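Local coordinates for protein C-1-tetrahydrofolate synthase, cytoplasmic, putative (Trypanosoma brucei, PDB 4CJX) that probably acts as a homodimeric NADP-dependent methylenetetrahydrofolate dehydrogenase and methenyltetrahydrofolate cyclohydrolase, interconverting folate-bound one-carbon units, at residues B[230-235]-B[251-256]. Residues are numbered along the deposited sequence; the frame is centred on the assembly and turned at random.
Sequences SDIVVS and GAAVID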
loop_
_atom_site.group_PDB
_atom_site.type_symbol
_atom_site.label_atom_id
_atom_site.label_comp_id
_atom_site.label_asym_id
_atom_site.label_seq_id
_atom_site.Cartn_x
_atom_site.Cartn_y
_atom_site.Cartn_z
ATOM N N SER B 230 -15.662 -6.398 14.232
ATOM C CA SER B 230 -14.983 -7.044 13.140
ATOM C C SER B 230 -15.337 -8.532 12.999
ATOM O O SER B 230 -15.261 -9.289 13.953
ATOM C CB SER B 230 -13.466 -6.889 13.290
ATOM O OG SER B 230 -13.098 -5.547 13.546
ATOM N N ASP B 231 -15.699 -8.930 11.784
ATOM C CA ASP B 231 -15.892 -10.328 11.414
ATOM C C ASP B 231 -14.587 -11.124 11.321
ATOM O O ASP B 231 -14.581 -12.347 11.464
ATOM C CB ASP B 231 -16.607 -10.397 10.061
ATOM C CG ASP B 231 -17.990 -9.720 10.097
ATOM O OD1 ASP B 231 -18.847 -10.172 10.908
ATOM O OD2 ASP B 231 -18.202 -8.738 9.332
ATOM N N ILE B 232 -13.495 -10.430 11.022
ATOM C CA ILE B 232 -12.204 -11.063 10.871
ATOM C C ILE B 232 -11.138 -10.214 11.553
ATOM O O ILE B 232 -11.058 -9.008 11.317
ATOM C CB ILE B 232 -11.828 -11.247 9.389
ATOM C CG1 ILE B 232 -12.752 -12.255 8.720
ATOM C CG2 ILE B 232 -10.371 -11.689 9.276
ATOM C CD1 ILE B 232 -12.761 -12.132 7.211
ATOM N N VAL B 233 -10.334 -10.860 12.399
ATOM C CA VAL B 233 -9.272 -10.184 13.119
ATOM C C VAL B 233 -7.907 -10.769 12.703
ATOM O O VAL B 233 -7.671 -11.975 12.853
ATOM C CB VAL B 233 -9.405 -10.340 14.650
ATOM C CG1 VAL B 233 -8.186 -9.719 15.340
ATOM C CG2 VAL B 233 -10.725 -9.753 15.188
ATOM N N VAL B 234 -7.043 -9.906 12.178
ATOM C CA VAL B 234 -5.678 -10.245 11.897
ATOM C C VAL B 234 -4.777 -9.376 12.731
ATOM O O VAL B 234 -4.565 -8.204 12.426
ATOM C CB VAL B 234 -5.298 -10.039 10.425
ATOM C CG1 VAL B 234 -3.861 -10.469 10.228
ATOM C CG2 VAL B 234 -6.246 -10.823 9.516
ATOM N N SER B 235 -4.211 -9.986 13.776
ATOM C CA SER B 235 -3.357 -9.278 14.700
ATOM C C SER B 235 -1.875 -9.539 14.422
ATOM O O SER B 235 -1.399 -10.646 14.602
ATOM C CB SER B 235 -3.672 -9.670 16.148
ATOM O OG SER B 235 -3.249 -8.609 16.976
ATOM N N GLY B 251 -18.499 -15.546 16.669
ATOM C CA GLY B 251 -18.406 -16.136 15.328
ATOM C C GLY B 251 -17.316 -15.532 14.444
ATOM O O GLY B 251 -17.199 -15.888 13.271
ATOM N N ALA B 252 -16.489 -14.653 14.993
ATOM C CA ALA B 252 -15.383 -14.076 14.219
ATOM C C ALA B 252 -14.294 -15.099 13.841
ATOM O O ALA B 252 -14.199 -16.166 14.451
ATOM C CB ALA B 252 -14.773 -12.911 14.991
ATOM N N ALA B 253 -13.471 -14.770 12.837
ATOM C CA ALA B 253 -12.287 -15.550 12.539
ATOM C C ALA B 253 -11.083 -14.730 12.964
ATOM O O ALA B 253 -10.958 -13.564 12.608
ATOM C CB ALA B 253 -12.215 -15.925 11.064
ATOM N N VAL B 254 -10.221 -15.323 13.785
ATOM C CA VAL B 254 -9.149 -14.597 14.437
ATOM C C VAL B 254 -7.834 -15.261 14.031
ATOM O O VAL B 254 -7.642 -16.448 14.289
ATOM C CB VAL B 254 -9.357 -14.685 15.966
ATOM C CG1 VAL B 254 -8.222 -14.065 16.731
ATOM C CG2 VAL B 254 -10.683 -14.025 16.342
ATOM N N ILE B 255 -6.947 -14.484 13.411
ATOM C CA ILE B 255 -5.666 -14.943 12.923
ATOM C C ILE B 255 -4.593 -14.200 13.697
ATOM O O ILE B 255 -4.438 -12.983 13.567
ATOM C CB ILE B 255 -5.451 -14.659 11.431
ATOM C CG1 ILE B 255 -6.643 -15.060 10.579
ATOM C CG2 ILE B 255 -4.208 -15.383 10.941
ATOM C CD1 ILE B 255 -7.047 -16.511 10.685
ATOM N N ASP B 256 -3.857 -14.953 14.510
ATOM C CA ASP B 256 -2.856 -14.399 15.395
ATOM C C ASP B 256 -1.446 -14.513 14.822
ATOM O O ASP B 256 -0.817 -15.569 14.899
ATOM C CB ASP B 256 -2.936 -15.091 16.757
ATOM C CG ASP B 256 -2.191 -14.347 17.828
ATOM O OD1 ASP B 256 -1.463 -13.392 17.483
ATOM O OD2 ASP B 256 -2.327 -14.713 19.031
#
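Val233 and Val254 lie side by side on one face of a parallel strand pair. With chi1 175° in each, CG1 is anti to the backbone N, and the other methyl of Val254, CG2, rests 4.3 Å from CB of Val233. The other face carries Ile232 beside Ala253 and Val234 beside Ile255. There CG1 of Ile232 lies 4.4 Å from CB of Ala253, and CG2 of Val234 is equally far from CB of Ile255, whose CG1 lies 4.0 Å from Val233 O while CD1 continues outward from the partner strand. Four backbone hydrogen bonds tie the strands together through the odd-numbered residues from Asp231 to Ser235: Asp231 O accepts from Ala253 N, Val233 O from Ile255 N (2.7 Å), and Val233 N and Ser235 N donate to the carbonyls of Ala253 and Ile255. The first is the most bent at its acceptor (C=O...N 149°); the other three approach almost head-on. Beyond the ladder, Ser235 OG hydrogen-bonds to Asp276 OD2, while the Asp256 carboxylate takes N-H groups of Asp276 and Gly258 on OD1 and of Val277 on OD2. The pair is central to the Rossmann-type sheet, near the cofactor site: the side chains of Val234 and Asp256 are each about 7 Å from those of NADP-binding Ala196 and Thr259, respectively. Strand 186-190 flanks 232-235, strand 288-289 flanks 253-256, and helix 166-178 packs Val171 on Val234 and Ile255.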